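Local coordinates for polar amino acid ABC uptake transporter substrate binding protein (Streptococcus thermophilus LMG 18311, PDB 3HV1) that probably binds polar amino acids outside the cell and delivers them to an ABC transporter for uptake, at residues 123-127 with 128-132; 147-150 with 151-155; 179-182 with 183-187; 189-193 with 194-198. All blocks are in the same frame, centred on the assembly; numbering follows the deposited sequence.

Contact 1 (123-127 with 128-132); sequences AGMAG and KTLGA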
loop_
_atom_site.group_PDB
_atom_site.type_symbol
_atom_site.label_atom_id
_atom_site.label_comp_id
_atom_site.label_asym_id
_atom_site.label_seq_id
_atom_site.Cartn_x
_atom_site.Cartn_y
_atom_site.Cartn_z
ATOM N N ALA A 123 22.250 -9.346 -13.475
ATOM C CA ALA A 123 22.869 -10.631 -13.786
ATOM C C ALA A 123 24.158 -10.436 -14.587
ATOM O O ALA A 123 25.065 -11.268 -14.531
ATOM C CB ALA A 123 21.891 -11.517 -14.563
ATOM N N GLY A 124 24.233 -9.329 -15.319
ATOM C CA GLY A 124 25.401 -9.043 -16.129
ATOM C C GLY A 124 26.651 -8.752 -15.327
ATOM O O GLY A 124 27.735 -8.549 -15.893
HETATM N N MSE A 125 26.504 -8.735 -14.007
HETATM C CA MSE A 125 27.616 -8.473 -13.102
HETATM C C MSE A 125 28.426 -9.717 -12.773
HETATM O O MSE A 125 29.378 -9.669 -11.986
HETATM C CB MSE A 125 27.093 -7.838 -11.817
HETATM C CG MSE A 125 26.776 -6.359 -11.958
HETATM SE SE MSE A 125 28.285 -5.257 -12.309
HETATM C CE MSE A 125 29.197 -5.696 -10.718
ATOM N N ALA A 126 28.050 -10.830 -13.386
ATOM C CA ALA A 126 28.743 -12.093 -13.163
ATOM C C ALA A 126 30.208 -11.966 -13.564
ATOM O O ALA A 126 30.524 -11.668 -14.719
ATOM C CB ALA A 126 28.074 -13.201 -13.972
ATOM N N GLY A 127 31.096 -12.173 -12.599
ATOM C CA GLY A 127 32.520 -12.086 -12.868
ATOM C C GLY A 127 33.063 -10.669 -12.884
ATOM O O GLY A 127 34.252 -10.455 -13.137
ATOM N N LYS A 128 32.198 -9.699 -12.603
ATOM C CA LYS A 128 32.600 -8.298 -12.597
ATOM C C LYS A 128 32.870 -7.799 -11.178
ATOM O O LYS A 128 32.379 -8.374 -10.206
ATOM C CB LYS A 128 31.507 -7.451 -13.252
ATOM C CG LYS A 128 31.134 -7.890 -14.665
ATOM C CD LYS A 128 32.279 -7.665 -15.641
ATOM C CE LYS A 128 31.873 -8.023 -17.065
ATOM N NZ LYS A 128 32.951 -7.677 -18.039
ATOM N N THR A 129 33.647 -6.725 -11.071
ATOM C CA THR A 129 34.003 -6.136 -9.781
ATOM C C THR A 129 32.957 -5.136 -9.287
ATOM O O THR A 129 32.575 -4.214 -10.012
ATOM C CB THR A 129 35.349 -5.402 -9.869
ATOM O OG1 THR A 129 35.243 -4.344 -10.829
ATOM C CG2 THR A 129 36.446 -6.350 -10.303
ATOM N N LEU A 130 32.525 -5.315 -8.041
ATOM C CA LEU A 130 31.513 -4.454 -7.436
ATOM C C LEU A 130 32.027 -3.597 -6.287
ATOM O O LEU A 130 32.800 -4.050 -5.439
ATOM C CB LEU A 130 30.346 -5.305 -6.930
ATOM C CG LEU A 130 29.126 -4.597 -6.329
ATOM C CD1 LEU A 130 28.425 -3.749 -7.382
ATOM C CD2 LEU A 130 28.176 -5.647 -5.784
ATOM N N GLY A 131 31.590 -2.349 -6.270
ATOM C CA GLY A 131 31.982 -1.442 -5.216
ATOM C C GLY A 131 30.756 -1.048 -4.411
ATOM O O GLY A 131 29.634 -1.116 -4.909
ATOM N N ALA A 132 30.968 -0.652 -3.162
ATOM C CA ALA A 132 29.882 -0.229 -2.286
ATOM C C ALA A 132 30.469 0.757 -1.285
ATOM O O ALA A 132 31.678 0.765 -1.058
ATOM C CB ALA A 132 29.289 -1.425 -1.568
#
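The flat group that Lys128 meets here is the peptide carbonyl of Met125: the backbone N-H of Lys128 comes down on it from above its plane, 50° out, instead of along a lone pair. The bond from Lys128 N to Met125 O measures 2.9 Å, and it closes a type II beta turn over Ala126 and Gly127. Gly127 has a positive phi of 81°, a conformation in which a side chain would press on the carbonyl oxygen of Ala126. At the last residue of the turn, Lys128 CB sits 3.3 Å from Met125 O, and Lys128 CG lies 3.7 Å from Gly124 O, so the start of the lysine chain runs back beside the carbonyls of the 3-10 segment. Met125, a selenomethionine, bends at chi2 and again at chi3, which curls its methyl CE round to within 3.9 Å of Lys128 CB. The same methyl touches Leu130 CD1 at 3.9 Å and faces Thr129 O. Leu111 of strand 105-114 also packs against both Met125 and Leu130. The chemistry is thus divided: one backbone bond fixes the reversal of the chain, while the buried side chain of Met125 lays its methyl against Leu130, where strand 130-133 begins.

Contact 2 (147-150 with 151-155); sequences KILK and DVVAN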
loop_
_atom_site.group_PDB
_atom_site.type_symbol
_atom_site.label_atom_id
_atom_site.label_comp_id
_atom_site.label_asym_id
_atom_site.label_seq_id
_atom_site.Cartn_x
_atom_site.Cartn_y
_atom_site.Cartn_z
ATOM N N LYS A 147 22.748 -14.381 -2.704
ATOM C CA LYS A 147 22.222 -14.883 -3.965
ATOM C C LYS A 147 21.922 -13.778 -4.986
ATOM O O LYS A 147 21.816 -14.046 -6.182
ATOM C CB LYS A 147 20.963 -15.712 -3.699
ATOM C CG LYS A 147 20.471 -16.504 -4.894
ATOM C CD LYS A 147 19.400 -17.504 -4.479
ATOM C CE LYS A 147 19.935 -18.488 -3.446
ATOM N NZ LYS A 147 18.886 -19.442 -2.992
ATOM N N ILE A 148 21.797 -12.539 -4.521
ATOM C CA ILE A 148 21.509 -11.421 -5.417
ATOM C C ILE A 148 22.722 -11.014 -6.252
ATOM O O ILE A 148 22.674 -11.025 -7.482
ATOM C CB ILE A 148 21.036 -10.180 -4.633
ATOM C CG1 ILE A 148 19.768 -10.512 -3.844
ATOM C CG2 ILE A 148 20.793 -9.021 -5.595
ATOM C CD1 ILE A 148 18.594 -10.961 -4.702
ATOM N N LEU A 149 23.805 -10.647 -5.578
ATOM C CA LEU A 149 25.018 -10.236 -6.269
ATOM C C LEU A 149 26.283 -10.884 -5.725
ATOM O O LEU A 149 27.173 -11.236 -6.489
ATOM C CB LEU A 149 25.173 -8.719 -6.200
ATOM C CG LEU A 149 24.411 -7.917 -7.253
ATOM C CD1 LEU A 149 24.353 -6.452 -6.850
ATOM C CD2 LEU A 149 25.092 -8.080 -8.598
ATOM N N LYS A 150 26.356 -11.048 -4.410
ATOM C CA LYS A 150 27.539 -11.626 -3.792
ATOM C C LYS A 150 28.041 -12.909 -4.449
ATOM O O LYS A 150 29.243 -13.064 -4.669
ATOM C CB LYS A 150 27.299 -11.879 -2.302
ATOM C CG LYS A 150 28.567 -12.300 -1.569
ATOM C CD LYS A 150 28.402 -12.309 -0.062
ATOM C CE LYS A 150 29.714 -12.710 0.614
ATOM N NZ LYS A 150 29.597 -12.775 2.095
ATOM N N ASP A 151 27.130 -13.820 -4.775
ATOM C CA ASP A 151 27.523 -15.085 -5.387
ATOM C C ASP A 151 28.035 -14.973 -6.816
ATOM O O ASP A 151 28.870 -15.774 -7.243
ATOM C CB ASP A 151 26.358 -16.083 -5.362
ATOM C CG ASP A 151 25.957 -16.478 -3.954
ATOM O OD1 ASP A 151 26.793 -16.340 -3.033
ATOM O OD2 ASP A 151 24.809 -16.940 -3.769
ATOM N N VAL A 152 27.551 -13.982 -7.556
ATOM C CA VAL A 152 27.956 -13.835 -8.946
ATOM C C VAL A 152 29.125 -12.902 -9.226
ATOM O O VAL A 152 29.849 -13.106 -10.196
ATOM C CB VAL A 152 26.772 -13.388 -9.814
ATOM C CG1 VAL A 152 25.723 -14.480 -9.859
ATOM C CG2 VAL A 152 26.179 -12.108 -9.253
ATOM N N VAL A 153 29.318 -11.888 -8.390
ATOM C CA VAL A 153 30.406 -10.941 -8.618
ATOM C C VAL A 153 31.787 -11.546 -8.389
ATOM O O VAL A 153 31.936 -12.541 -7.684
ATOM C CB VAL A 153 30.256 -9.685 -7.727
ATOM C CG1 VAL A 153 28.881 -9.077 -7.930
ATOM C CG2 VAL A 153 30.479 -10.039 -6.272
ATOM N N ALA A 154 32.795 -10.933 -8.996
ATOM C CA ALA A 154 34.170 -11.401 -8.862
ATOM C C ALA A 154 34.617 -11.404 -7.401
ATOM O O ALA A 154 34.397 -10.435 -6.672
ATOM C CB ALA A 154 35.092 -10.518 -9.688
ATOM N N ASN A 155 35.241 -12.504 -6.985
ATOM C CA ASN A 155 35.742 -12.657 -5.619
ATOM C C ASN A 155 34.641 -12.756 -4.565
ATOM O O ASN A 155 34.931 -12.931 -3.382
ATOM C CB ASN A 155 36.672 -11.493 -5.270
ATOM C CG ASN A 155 37.885 -11.427 -6.171
ATOM O OD1 ASN A 155 38.550 -10.395 -6.260
ATOM N ND2 ASN A 155 38.191 -12.536 -6.837
#
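Two backbone hydrogen bonds converge on Leu149 O and shape the turn from Leu149 to Val153. Val153 N reaches it at 2.9 Å, nearly along the C=O axis and with an N-H...O angle of 161°. Val152 N, 3.0 Å from the same oxygen, arrives from above the carbonyl plane with a more bent angle of 131°. One acceptor therefore serves donors three and four residues ahead, the pattern of a single tight, helix-like turn set within a loop, and the methyls Val152 CG2 and Val153 CG1 both crowd against this oxygen at 3.1 Å.

The apolar contacts follow from this folding. Leu149 CD2 lies 4.0 Å from Val153 CG1, the two side chains crossing at about a right angle, and Val152 CG2 touches the same leucine methyl more loosely.

Between the charged side chains no bond forms across the turn. With CG anti to its own carbonyl carbon (chi1 -65°), Asp151 swings its carboxylate back over the start of the turn, where OD2 lies 3.3 Å from Lys147 CA. Lys147 NZ stays 6.5 Å from Asp151 OD2, too far for a salt bridge, although the opposite charges may still attract.

The turn lies in the loop between helix 137-144 and strand 158-161. Phe142 of that helix and Leu130 of strand 130-133 both pack on Leu149 and Val153, while Arg175 of the second subunit rests on Ile148.

Contact 3 (179-182 with 183-187); sequences LLID and RVYAN
Asp182 O receives two backbone N-H groups from the first turn of helix 183-192. Ala186 N gives the firm bond, 2.9 Å long and almost straight, whereas Tyr185 N, 3.0 Å from the same oxygen, makes a weak one. This is a strand-to-helix junction in which the last residue of the strand, Asp182, is also the helix N-cap. Its side chain makes no capping bond; Asn107 holds OD1 and Gln109 holds OD2. Asp182 CB instead lies 3.4 Å from Tyr185 CD2. The two side chains run side by side in the same direction, their carboxylate and ring planes turned 52° apart, and Val184 CG2 lies over the centre of one ring face. Ile181 adds the apolar contacts: its CG2 touches Ala186 CB at 3.7 Å. Because its CG1 stands opposite the backbone N (chi1 -173°), that branch reaches across to Tyr185 CB at 3.9 Å. Arg183 bonds Val106 O through NH1 and makes a salt bridge to Glu249 through NH2. The chain turns sharply here, the short strand and helix axes making an angle of 111°. Strand 178-182 lies between strand 105-114, antiparallel to it, and strand 130-133, parallel to it, and Phe164 of helix 164-173 packs on Ile181.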
loop_
_atom_site.group_PDB
_atom_site.type_symbol
_atom_site.label_atom_id
_atom_site.label_comp_id
_atom_site.label_asym_id
_atom_site.label_seq_id
_atom_site.Cartn_x
_atom_site.Cartn_y
_atom_site.Cartn_z
ATOM N N LEU A 179 28.581 -0.299 -9.110
ATOM C CA LEU A 179 28.489 0.303 -7.794
ATOM C C LEU A 179 27.099 0.060 -7.221
ATOM O O LEU A 179 26.099 0.262 -7.910
ATOM C CB LEU A 179 28.747 1.812 -7.914
ATOM C CG LEU A 179 28.399 2.722 -6.736
ATOM C CD1 LEU A 179 29.201 2.319 -5.509
ATOM C CD2 LEU A 179 28.696 4.165 -7.117
ATOM N N LEU A 180 27.037 -0.376 -5.966
ATOM C CA LEU A 180 25.765 -0.617 -5.293
ATOM C C LEU A 180 25.593 0.552 -4.318
ATOM O O LEU A 180 26.465 0.799 -3.488
ATOM C CB LEU A 180 25.815 -1.954 -4.534
ATOM C CG LEU A 180 24.529 -2.459 -3.870
ATOM C CD1 LEU A 180 23.510 -2.791 -4.945
ATOM C CD2 LEU A 180 24.822 -3.700 -3.020
ATOM N N ILE A 181 24.486 1.279 -4.419
ATOM C CA ILE A 181 24.256 2.435 -3.554
ATOM C C ILE A 181 22.761 2.763 -3.502
ATOM O O ILE A 181 22.001 2.305 -4.348
ATOM C CB ILE A 181 25.038 3.661 -4.099
ATOM C CG1 ILE A 181 24.957 4.835 -3.128
ATOM C CG2 ILE A 181 24.484 4.062 -5.455
ATOM C CD1 ILE A 181 25.759 4.642 -1.875
ATOM N N ASP A 182 22.339 3.546 -2.511
ATOM C CA ASP A 182 20.929 3.914 -2.398
ATOM C C ASP A 182 20.472 4.698 -3.623
ATOM O O ASP A 182 21.185 5.568 -4.111
ATOM C CB ASP A 182 20.672 4.804 -1.179
ATOM C CG ASP A 182 20.842 4.074 0.150
ATOM O OD1 ASP A 182 19.918 4.169 0.981
ATOM O OD2 ASP A 182 21.883 3.435 0.367
ATOM N N ARG A 183 19.264 4.403 -4.085
ATOM C CA ARG A 183 18.680 5.098 -5.221
ATOM C C ARG A 183 18.745 6.608 -4.976
ATOM O O ARG A 183 19.189 7.353 -5.846
ATOM C CB ARG A 183 17.226 4.676 -5.388
ATOM C CG ARG A 183 16.523 5.317 -6.566
ATOM C CD ARG A 183 15.024 5.132 -6.460
ATOM N NE ARG A 183 14.345 5.555 -7.679
ATOM C CZ ARG A 183 13.025 5.556 -7.830
ATOM N NH1 ARG A 183 12.240 5.160 -6.835
ATOM N NH2 ARG A 183 12.493 5.931 -8.984
ATOM N N VAL A 184 18.314 7.069 -3.799
ATOM C CA VAL A 184 18.345 8.513 -3.527
ATOM C C VAL A 184 19.711 9.167 -3.755
ATOM O O VAL A 184 19.777 10.324 -4.172
ATOM C CB VAL A 184 17.887 8.888 -2.075
ATOM C CG1 VAL A 184 16.384 8.752 -1.948
ATOM C CG2 VAL A 184 18.629 8.043 -1.039
ATOM N N TYR A 185 20.797 8.445 -3.488
ATOM C CA TYR A 185 22.130 9.009 -3.697
ATOM C C TYR A 185 22.567 8.885 -5.150
ATOM O O TYR A 185 23.128 9.816 -5.726
ATOM C CB TYR A 185 23.165 8.305 -2.810
ATOM C CG TYR A 185 22.876 8.412 -1.329
ATOM C CD1 TYR A 185 22.562 9.641 -0.752
ATOM C CD2 TYR A 185 22.904 7.283 -0.510
ATOM C CE1 TYR A 185 22.277 9.746 0.610
ATOM C CE2 TYR A 185 22.621 7.371 0.850
ATOM C CZ TYR A 185 22.303 8.609 1.404
ATOM O OH TYR A 185 21.986 8.706 2.745
ATOM N N ALA A 186 22.333 7.718 -5.735
ATOM C CA ALA A 186 22.705 7.485 -7.127
ATOM C C ALA A 186 22.085 8.542 -8.032
ATOM O O ALA A 186 22.788 9.256 -8.750
ATOM C CB ALA A 186 22.245 6.082 -7.567
ATOM N N ASN A 187 20.764 8.651 -7.997
ATOM C CA ASN A 187 20.079 9.613 -8.855
ATOM C C ASN A 187 20.401 11.063 -8.536
ATOM O O ASN A 187 20.554 11.883 -9.439
ATOM C CB ASN A 187 18.571 9.382 -8.798
ATOM C CG ASN A 187 18.137 8.216 -9.657
ATOM O OD1 ASN A 187 17.716 8.394 -10.809
ATOM N ND2 ASN A 187 18.258 7.017 -9.120
#

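Contact 4 (189-193 with 194-198); sequences YLEKS and GVLDQ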
loop_
_atom_site.group_PDB
_atom_site.type_symbol
_atom_site.label_atom_id
_atom_site.label_comp_id
_atom_site.label_asym_id
_atom_site.label_seq_id
_atom_site.Cartn_x
_atom_site.Cartn_y
_atom_site.Cartn_z
ATOM N N TYR A 189 23.213 12.461 -7.094
ATOM C CA TYR A 189 24.547 12.862 -7.512
ATOM C C TYR A 189 24.721 12.869 -9.013
ATOM O O TYR A 189 25.245 13.832 -9.572
ATOM C CB TYR A 189 25.606 11.965 -6.862
ATOM C CG TYR A 189 25.770 12.236 -5.385
ATOM C CD1 TYR A 189 26.187 13.485 -4.936
ATOM C CD2 TYR A 189 25.494 11.253 -4.438
ATOM C CE1 TYR A 189 26.326 13.752 -3.580
ATOM C CE2 TYR A 189 25.629 11.506 -3.078
ATOM C CZ TYR A 189 26.046 12.761 -2.656
ATOM O OH TYR A 189 26.180 13.029 -1.313
ATOM N N LEU A 190 24.272 11.803 -9.671
ATOM C CA LEU A 190 24.413 11.714 -11.119
ATOM C C LEU A 190 23.652 12.814 -11.842
ATOM O O LEU A 190 24.152 13.374 -12.812
ATOM C CB LEU A 190 23.963 10.338 -11.611
ATOM C CG LEU A 190 24.803 9.163 -11.093
ATOM C CD1 LEU A 190 24.282 7.854 -11.677
ATOM C CD2 LEU A 190 26.265 9.357 -11.475
ATOM N N GLU A 191 22.443 13.121 -11.380
ATOM C CA GLU A 191 21.649 14.180 -12.003
ATOM C C GLU A 191 22.289 15.527 -11.691
ATOM O O GLU A 191 22.363 16.406 -12.549
ATOM C CB GLU A 191 20.213 14.171 -11.468
ATOM C CG GLU A 191 19.341 15.352 -11.934
ATOM C CD GLU A 191 19.098 15.368 -13.442
ATOM O OE1 GLU A 191 19.258 14.308 -14.087
ATOM O OE2 GLU A 191 18.725 16.439 -13.982
ATOM N N LYS A 192 22.743 15.689 -10.454
ATOM C CA LYS A 192 23.373 16.943 -10.048
ATOM C C LYS A 192 24.566 17.216 -10.960
ATOM O O LYS A 192 24.829 18.361 -11.331
ATOM C CB LYS A 192 23.842 16.863 -8.592
ATOM C CG LYS A 192 24.426 18.164 -8.063
ATOM C CD LYS A 192 24.726 18.076 -6.569
ATOM C CE LYS A 192 25.113 19.433 -6.004
ATOM N NZ LYS A 192 25.268 19.384 -4.522
ATOM N N SER A 193 25.270 16.150 -11.327
ATOM C CA SER A 193 26.442 16.246 -12.190
ATOM C C SER A 193 26.063 16.330 -13.657
ATOM O O SER A 193 26.929 16.523 -14.508
ATOM C CB SER A 193 27.350 15.035 -11.991
ATOM O OG SER A 193 27.896 15.023 -10.689
ATOM N N GLY A 194 24.775 16.158 -13.944
ATOM C CA GLY A 194 24.288 16.222 -15.315
ATOM C C GLY A 194 24.738 15.074 -16.204
ATOM O O GLY A 194 24.793 15.214 -17.425
ATOM N N VAL A 195 25.034 13.926 -15.600
ATOM C CA VAL A 195 25.506 12.764 -16.357
ATOM C C VAL A 195 24.649 11.513 -16.173
ATOM O O VAL A 195 25.057 10.419 -16.551
ATOM C CB VAL A 195 26.947 12.405 -15.943
ATOM C CG1 VAL A 195 27.882 13.588 -16.211
ATOM C CG2 VAL A 195 26.979 12.024 -14.462
ATOM N N LEU A 196 23.461 11.668 -15.600
ATOM C CA LEU A 196 22.606 10.519 -15.364
ATOM C C LEU A 196 22.400 9.652 -16.601
ATOM O O LEU A 196 22.362 8.425 -16.501
ATOM C CB LEU A 196 21.249 10.973 -14.827
ATOM C CG LEU A 196 20.237 9.869 -14.508
ATOM C CD1 LEU A 196 20.840 8.872 -13.522
ATOM C CD2 LEU A 196 18.976 10.502 -13.929
ATOM N N ASP A 197 22.287 10.273 -17.771
ATOM C CA ASP A 197 22.046 9.486 -18.979
ATOM C C ASP A 197 23.239 8.712 -19.520
ATOM O O ASP A 197 23.152 8.118 -20.591
ATOM C CB ASP A 197 21.432 10.345 -20.095
ATOM C CG ASP A 197 22.234 11.582 -20.395
ATOM O OD1 ASP A 197 23.424 11.643 -20.019
ATOM O OD2 ASP A 197 21.664 12.506 -21.019
ATOM N N GLN A 198 24.354 8.722 -18.797
ATOM C CA GLN A 198 25.517 7.952 -19.220
ATOM C C GLN A 198 25.631 6.693 -18.355
ATOM O O GLN A 198 26.585 5.931 -18.480
ATOM C CB GLN A 198 26.800 8.789 -19.102
ATOM C CG GLN A 198 26.886 9.909 -20.135
ATOM C CD GLN A 198 28.131 10.762 -19.977
ATOM O OE1 GLN A 198 29.253 10.280 -20.121
ATOM N NE2 GLN A 198 27.937 12.036 -19.672
HETATM O O HOH W 1 21.728 14.282 -15.764
#
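A Schellman motif ends helix 183-192, and the bond between Val195 and Leu190 is its outer link. Val195 N donates to Leu190 O at 3.0 Å with an N-H...O angle of 160°. Inside that loop, Gly194 N donates to Glu191 O at 2.8 Å, reaching the oxygen from far above the carbonyl plane. Gly194 takes a positive phi of 69°, where a side chain would collide with Ser193 O. The reversal brings apolar groups back onto the last turn: Leu190 CD2 meets Val195 CG2 at 4.1 Å, the side chains crossing at about a right angle, and Leu190 CB touches Leu196 CD1 at 3.9 Å. Glu191 is bent at chi2 (64°), which lays its carboxylate beside Leu196, with OE1 3.8 Å from Leu196 CD2. A water links the carboxylate to the backbone of Leu196, donating to Glu191 OE1 at 3.0 Å and accepting from Leu196 N at 3.1 Å, so this N-H beyond the helix end is met by solvent. Val201 of strand 199-203 lies against both Leu190 and Leu196. The paired bonds, the glycine with positive phi and the apolar contact between Leu190 and Val195, the motif's first and sixth residues, are together the signature of Schellman helix termination.

Contacts 1, 2 and 4 close short turns and contact 3 bends a strand into a helix; the four follow in series along the chain, and none nests in or crosses another. Contact 1 leads into strand 130-133. Contact 2, after helix 137-144, comes back to lie beside contact 1, joined by probable backbone hydrogen bonds from Gly127 N to Val152 O and from Ala154 N to Lys128 O. Contact 3, at the end of strand 178-182, adjoins contact 1 through a probable hydrogen bond from Leu180 N to Gly131 O, and touches contact 2 where Leu149 packs on Leu180. Contact 4 ends the helix that contact 3 begins, its centre about 12 Å away. Together they join turns and a helix around neighbouring strands 130-133 and 178-182.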